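Local coordinates for protein alpha-1,3-glucanase (Streptomyces thermodiastaticus, PDB 7C7D) that probably hydrolyses alpha-1,3-glucan from within the chain, as a thermostable endo-acting glycosidase of family GH87, at residues D306-G311 with S317-M322; V329-T334 with L340-N345; L355-N358 with N363-V366. One frame throughout, in Å; residues are numbered along the deposited sequence. Where two conformers were deposited one is given.

Interaction 1 (D306-G311 with S317-M322)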
# COMPACT_ATOMS: atom_id res chain seq x y z
N ASP A 306 10.08 1.91 14.47
CA ASP A 306 10.53 0.61 13.98
C ASP A 306 10.44 0.53 12.46
O ASP A 306 9.80 -0.35 11.89
CB ASP A 306 9.70 -0.51 14.60
CG ASP A 306 9.67 -0.47 16.10
OD1 ASP A 306 10.69 -0.08 16.71
OD2 ASP A 306 8.62 -0.84 16.67
N ASN A 307 11.12 1.46 11.81
CA ASN A 307 10.86 1.81 10.42
C ASN A 307 12.11 1.65 9.57
O ASN A 307 13.23 1.57 10.08
CB ASN A 307 10.36 3.25 10.36
CG ASN A 307 9.11 3.46 11.20
OD1 ASN A 307 8.34 2.53 11.40
ND2 ASN A 307 8.89 4.68 11.68
N PHE A 308 11.92 1.60 8.25
CA PHE A 308 13.06 1.64 7.33
C PHE A 308 13.66 3.05 7.28
O PHE A 308 14.85 3.23 7.55
CB PHE A 308 12.64 1.09 5.96
CG PHE A 308 13.41 1.63 4.78
CD1 PHE A 308 14.79 1.47 4.66
CD2 PHE A 308 12.74 2.27 3.75
CE1 PHE A 308 15.48 1.95 3.55
CE2 PHE A 308 13.42 2.75 2.63
CZ PHE A 308 14.78 2.60 2.53
N VAL A 309 12.85 4.06 7.00
CA VAL A 309 13.28 5.46 7.09
C VAL A 309 12.35 6.18 8.05
O VAL A 309 11.13 6.08 7.94
CB VAL A 309 13.28 6.16 5.72
CG1 VAL A 309 13.54 7.65 5.89
CG2 VAL A 309 14.33 5.53 4.82
N ASN A 310 12.95 6.90 9.00
CA ASN A 310 12.21 7.69 9.98
C ASN A 310 12.80 9.08 9.98
O ASN A 310 13.94 9.27 10.43
CB ASN A 310 12.34 7.05 11.36
CG ASN A 310 11.32 7.58 12.33
OD1 ASN A 310 10.15 7.22 12.27
ND2 ASN A 310 11.76 8.42 13.26
N GLY A 311 12.04 10.06 9.50
CA GLY A 311 12.47 11.44 9.53
C GLY A 311 12.77 12.02 8.17
O GLY A 311 11.94 11.99 7.25
N SER A 317 16.95 14.03 -2.73
CA SER A 317 17.24 12.65 -2.40
C SER A 317 16.33 11.70 -3.17
O SER A 317 15.37 12.11 -3.83
CB SER A 317 17.10 12.44 -0.89
OG SER A 317 18.16 13.12 -0.25
N SER A 318 16.66 10.41 -3.10
CA SER A 318 15.87 9.41 -3.81
C SER A 318 15.98 8.05 -3.14
O SER A 318 16.97 7.74 -2.47
CB SER A 318 16.28 9.30 -5.29
OG SER A 318 17.60 8.81 -5.42
N VAL A 319 14.94 7.24 -3.34
CA VAL A 319 14.87 5.87 -2.85
C VAL A 319 14.32 5.04 -3.99
O VAL A 319 13.19 5.27 -4.44
CB VAL A 319 13.94 5.75 -1.63
CG1 VAL A 319 13.83 4.30 -1.17
CG2 VAL A 319 14.40 6.66 -0.49
N SER A 320 15.11 4.08 -4.49
CA SER A 320 14.69 3.34 -5.67
C SER A 320 15.25 1.92 -5.68
O SER A 320 16.33 1.65 -5.16
CB SER A 320 15.11 4.08 -6.96
OG SER A 320 16.51 4.22 -7.03
N GLY A 321 14.50 1.03 -6.33
CA GLY A 321 14.93 -0.35 -6.47
C GLY A 321 15.01 -1.12 -5.17
O GLY A 321 15.72 -2.13 -5.11
N MET A 322 14.29 -0.69 -4.14
CA MET A 322 14.39 -1.29 -2.82
C MET A 322 13.31 -2.34 -2.60
O MET A 322 12.24 -2.31 -3.21
CB MET A 322 14.22 -0.22 -1.73
CG MET A 322 15.18 0.95 -1.84
SD MET A 322 16.90 0.56 -1.47
CE MET A 322 16.78 0.01 0.23
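Phe-308 points its ring across the inside of a coil toward Val-319 and Met-322. The coil belongs to a parallel beta-helix of the pectate lyase-like type. Strands 309-311 and 318-320 lie on two different walls of it. The contact is purely apolar. CG1 of Val-319 sits at the ring edge, near the ring plane, 4.1 Å from CE2 of Phe-308. The methyl CE of Met-322 comes in obliquely and is 4.0 Å from CZ of Phe-308. It lies almost as near to CE1. The Met-322 side chain is bent at both chi2 (-70°) and chi3 (-61°), and the bends carry its methyl to the end of the ring. The phenyl and methionine side chains cross at about a right angle.

One face of the ring is covered from within its own segment. CG2 of Val-309 stands over the ring centre, 3.6 Å above the plane. Beyond this first shell, Leu-288 and Leu-331 of adjacent coils also touch Phe-308. With an alanine in place of the phenyl ring, the Met-322 methyl and the Val-319 CG1 branch would probably lose the surface they pack on, and a gap would open between the walls.

Two asparagines flank this position and tie its strand to the neighbouring coils. Asn-307 OD1 accepts a hydrogen bond from the backbone N of Val-329 in the next coil. Asn-310 ND2 donates to OD1 of Asp-278 on the preceding strand 277-279. The two amides are joined by a bent hydrogen bond (140° at the hydrogen), from Asn-307 ND2 to Asn-310 OD1, at 2.9 Å.

Interaction 2 (V329-T334 with L340-N345)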
# COMPACT_ATOMS: atom_id res chain seq x y z
N VAL A 329 6.46 1.13 9.75
CA VAL A 329 6.24 1.99 8.60
C VAL A 329 7.43 1.86 7.67
O VAL A 329 8.58 1.83 8.13
CB VAL A 329 6.04 3.46 9.03
CG1 VAL A 329 5.86 4.37 7.81
CG2 VAL A 329 4.84 3.57 9.94
N GLY A 330 7.18 1.76 6.37
CA GLY A 330 8.29 1.77 5.44
C GLY A 330 9.06 3.07 5.49
O GLY A 330 10.25 3.09 5.83
N LEU A 331 8.40 4.18 5.16
CA LEU A 331 9.01 5.50 5.21
C LEU A 331 8.07 6.44 5.94
O LEU A 331 6.99 6.77 5.43
CB LEU A 331 9.33 6.04 3.81
CG LEU A 331 10.34 5.25 2.97
CD1 LEU A 331 9.67 4.14 2.15
CD2 LEU A 331 11.12 6.18 2.04
N TRP A 332 8.47 6.84 7.14
CA TRP A 332 7.75 7.83 7.93
C TRP A 332 8.55 9.11 7.77
O TRP A 332 9.62 9.26 8.37
CB TRP A 332 7.68 7.37 9.38
CG TRP A 332 6.85 8.27 10.19
CD1 TRP A 332 5.49 8.32 10.21
CD2 TRP A 332 7.32 9.30 11.06
NE1 TRP A 332 5.08 9.31 11.07
CE2 TRP A 332 6.18 9.92 11.61
CE3 TRP A 332 8.59 9.75 11.45
CZ2 TRP A 332 6.27 10.97 12.52
CZ3 TRP A 332 8.68 10.78 12.36
CH2 TRP A 332 7.53 11.38 12.89
N LEU A 333 8.07 10.01 6.92
CA LEU A 333 8.86 11.15 6.46
C LEU A 333 8.35 12.44 7.08
O LEU A 333 7.14 12.72 7.06
CB LEU A 333 8.83 11.23 4.93
CG LEU A 333 9.53 10.05 4.24
CD1 LEU A 333 9.08 9.89 2.79
CD2 LEU A 333 11.05 10.20 4.32
N THR A 334 9.27 13.21 7.64
CA THR A 334 8.96 14.49 8.25
C THR A 334 10.08 15.47 7.90
O THR A 334 11.16 15.07 7.48
CB THR A 334 8.93 14.38 9.78
OG1 THR A 334 10.21 13.91 10.25
CG2 THR A 334 7.84 13.43 10.22
N LEU A 340 12.08 14.87 -3.05
CA LEU A 340 12.37 13.45 -2.89
C LEU A 340 11.62 12.64 -3.93
O LEU A 340 10.44 12.88 -4.20
CB LEU A 340 11.95 13.00 -1.49
CG LEU A 340 12.02 11.51 -1.16
CD1 LEU A 340 13.46 11.01 -1.12
CD2 LEU A 340 11.33 11.23 0.16
N VAL A 341 12.30 11.65 -4.51
CA VAL A 341 11.67 10.70 -5.43
C VAL A 341 11.76 9.31 -4.82
O VAL A 341 12.86 8.81 -4.56
CB VAL A 341 12.30 10.73 -6.83
CG1 VAL A 341 11.64 9.68 -7.73
CG2 VAL A 341 12.19 12.12 -7.44
N VAL A 342 10.60 8.69 -4.58
CA VAL A 342 10.51 7.33 -4.07
C VAL A 342 9.89 6.51 -5.19
O VAL A 342 8.69 6.64 -5.46
CB VAL A 342 9.67 7.26 -2.79
CG1 VAL A 342 9.49 5.83 -2.34
CG2 VAL A 342 10.31 8.11 -1.68
N GLU A 343 10.70 5.69 -5.87
CA GLU A 343 10.22 5.06 -7.09
C GLU A 343 10.76 3.64 -7.24
O GLU A 343 11.88 3.33 -6.83
CB GLU A 343 10.61 5.88 -8.34
CG GLU A 343 12.12 5.96 -8.53
CD GLU A 343 12.54 6.85 -9.68
OE1 GLU A 343 11.67 7.31 -10.45
OE2 GLU A 343 13.76 7.11 -9.80
N ASN A 344 9.95 2.80 -7.86
CA ASN A 344 10.36 1.44 -8.24
C ASN A 344 10.79 0.62 -7.03
O ASN A 344 11.80 -0.09 -7.06
CB ASN A 344 11.44 1.44 -9.32
CG ASN A 344 11.00 2.18 -10.56
OD1 ASN A 344 11.59 3.20 -10.92
ND2 ASN A 344 9.96 1.68 -11.21
N ASN A 345 10.02 0.71 -5.95
CA ASN A 345 10.27 -0.05 -4.74
C ASN A 345 9.11 -1.01 -4.49
O ASN A 345 8.02 -0.86 -5.03
CB ASN A 345 10.42 0.85 -3.52
CG ASN A 345 11.46 1.93 -3.72
OD1 ASN A 345 12.64 1.64 -3.80
ND2 ASN A 345 11.02 3.18 -3.80
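Leu-333 meets Leu-340 tip to tip, with CD1 of Leu-333 3.7 Å from CD2 of Leu-340. The two leucines reach each other by different first torsions. In Leu-333, CG is anti to the carbonyl carbon (chi1 -66°). In Leu-340, CG is anti to the backbone nitrogen (chi1 173°). These torsions help turn CD1 of Leu-333 and CD2 of Leu-340 toward each other. A second pair is formed by the residue two before Leu-333 and the residue two after Leu-340. CD2 of Leu-331 approaches CG2 of Val-342 at 4.3 Å, a looser touch than that of the leucines.

All four side chains are buried. Leu-355 of the next coil touches Leu-331, Leu-333 and Val-342, and Val-309 of the preceding coil packs on both Leu-331 and Leu-333.

Trp-332 and Val-341, which alternate with these residues, face the other way. CG2 of Thr-334 covers one face of the Trp-332 indole, 3.4 Å above its plane and nearer its margin than its middle. Further along the other strand, OE1 of Glu-343 forms a salt bridge with NE of Arg-367 on the neighbouring strand 365-372.

After Glu-343 the chain turns through Asn-344, which has positive phi. Asn-345 then puts a buried amide against the coil before it. Its OD1 accepts from the backbone N of Met-322, and its ND2 donates to the carbonyl O of Val-319. Asn-369 repeats this one coil later, bonding N of Asn-345 and O of Val-342. Asparagines recurring at the same turn recall the asparagine ladder of parallel beta-helices. With the aliphatic residues lined up inside, they are consistent with the pectate lyase-like fold.

Interaction 3 (L355-N358 with N363-V366)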
# COMPACT_ATOMS: atom_id res chain seq x y z
N LEU A 355 4.03 4.25 3.46
CA LEU A 355 4.75 5.51 3.44
C LEU A 355 3.79 6.60 3.90
O LEU A 355 2.62 6.62 3.48
CB LEU A 355 5.28 5.82 2.03
CG LEU A 355 5.91 7.20 1.78
CD1 LEU A 355 6.96 7.10 0.67
CD2 LEU A 355 4.86 8.25 1.40
N ASN A 356 4.28 7.51 4.73
CA ASN A 356 3.51 8.65 5.19
C ASN A 356 4.34 9.91 5.05
O ASN A 356 5.44 9.99 5.60
CB ASN A 356 3.08 8.46 6.64
CG ASN A 356 2.00 9.44 7.06
OD1 ASN A 356 1.88 10.53 6.50
ND2 ASN A 356 1.17 9.04 8.02
N LEU A 357 3.83 10.89 4.30
CA LEU A 357 4.42 12.22 4.27
C LEU A 357 3.78 13.00 5.41
O LEU A 357 2.73 13.62 5.26
CB LEU A 357 4.19 12.90 2.93
CG LEU A 357 4.70 12.16 1.69
CD1 LEU A 357 4.48 13.00 0.44
CD2 LEU A 357 6.17 11.81 1.84
N ASN A 358 4.42 12.94 6.58
CA ASN A 358 3.85 13.55 7.79
C ASN A 358 4.35 14.98 7.95
O ASN A 358 5.11 15.32 8.86
CB ASN A 358 4.15 12.69 9.01
CG ASN A 358 3.38 13.13 10.24
OD1 ASN A 358 2.39 13.86 10.14
ND2 ASN A 358 3.83 12.69 11.41
N ASN A 363 7.09 18.95 -3.06
CA ASN A 363 7.38 18.35 -4.36
C ASN A 363 7.94 16.94 -4.25
O ASN A 363 8.85 16.56 -4.99
CB ASN A 363 8.27 19.24 -5.23
CG ASN A 363 8.30 18.77 -6.67
OD1 ASN A 363 7.28 18.31 -7.20
ND2 ASN A 363 9.48 18.82 -7.29
N VAL A 364 7.39 16.14 -3.33
CA VAL A 364 7.78 14.74 -3.22
C VAL A 364 6.98 13.94 -4.24
O VAL A 364 5.77 14.14 -4.38
CB VAL A 364 7.54 14.21 -1.80
CG1 VAL A 364 7.82 12.71 -1.73
CG2 VAL A 364 8.39 14.99 -0.80
N THR A 365 7.66 13.05 -4.97
CA THR A 365 7.03 12.14 -5.93
C THR A 365 7.20 10.71 -5.44
O THR A 365 8.32 10.25 -5.22
CB THR A 365 7.67 12.29 -7.31
OG1 THR A 365 7.43 13.60 -7.81
CG2 THR A 365 7.09 11.28 -8.30
N VAL A 366 6.08 10.01 -5.28
CA VAL A 366 6.06 8.59 -4.93
C VAL A 366 5.41 7.89 -6.11
O VAL A 366 4.21 8.04 -6.34
CB VAL A 366 5.28 8.34 -3.63
CG1 VAL A 366 5.27 6.85 -3.28
CG2 VAL A 366 5.89 9.17 -2.49
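Val-364 and Val-366 face Leu-357 and Leu-355 across the inside of one beta-helix coil. The run 363-366 starts at the turn. Asn-363 has positive phi and belongs to the bend that swings the chain from one wall to the next. Its amide bonds to both neighbouring coils: OD1 to NH1 of Arg-392 in the following one, ND2 to OD1 of Asp-339 in the preceding one.

Val-364 is the first to point inward, and it meets Leu-357 tip to tip. CD1 of Leu-357 lies 4.0 Å from CB of Val-364 and equally near its CG1. CD2 of Leu-357 also touches that CG1, and the valine branch is thus met by both leucine methyls. Cys-391 of the next coil packs against both Val-364 and Leu-357.

Thr-365 points away from the contact. Its OG1 is hydrogen-bonded to the same Arg-392 NH1 that serves Asn-363.

Val-366 turns inward again. With chi1 at 180°, its CG2 is anti to the carbonyl carbon and meets the two methyls of Leu-355. It is 3.9 Å from CD1 of Leu-355 and 4.1 Å from CD2. Phe-393 of the following coil touches Leu-355, Leu-357 and Val-366.

The contact therefore rests on branched aliphatic groups at ordinary van der Waals distances. It has no directional bond across it, and its hold comes from shape and from burial of nonpolar surface.

All three interactions lie in the core of the beta-helix and join the same two walls, in three successive coils. Strands 309-311, 331-333 and 355-357 are neighbours in one parallel sheet. Strands 318-320, 341-348 and 365-372 adjoin in another. Interactions 1 and 2 are linked by backbone, as in Gly-311 N to Trp-332 O (2.8 Å). Interactions 2 and 3 are linked likewise, as in Val-342 N to Thr-365 O (2.8 Å). Interactions 1 and 3 do not touch, and their nearest atoms are about 7 Å apart. Interaction 1 uses an aromatic ring and a thioether methyl, whereas the other two are wholly aliphatic. Interaction 3 buries the most surface, 154 Å².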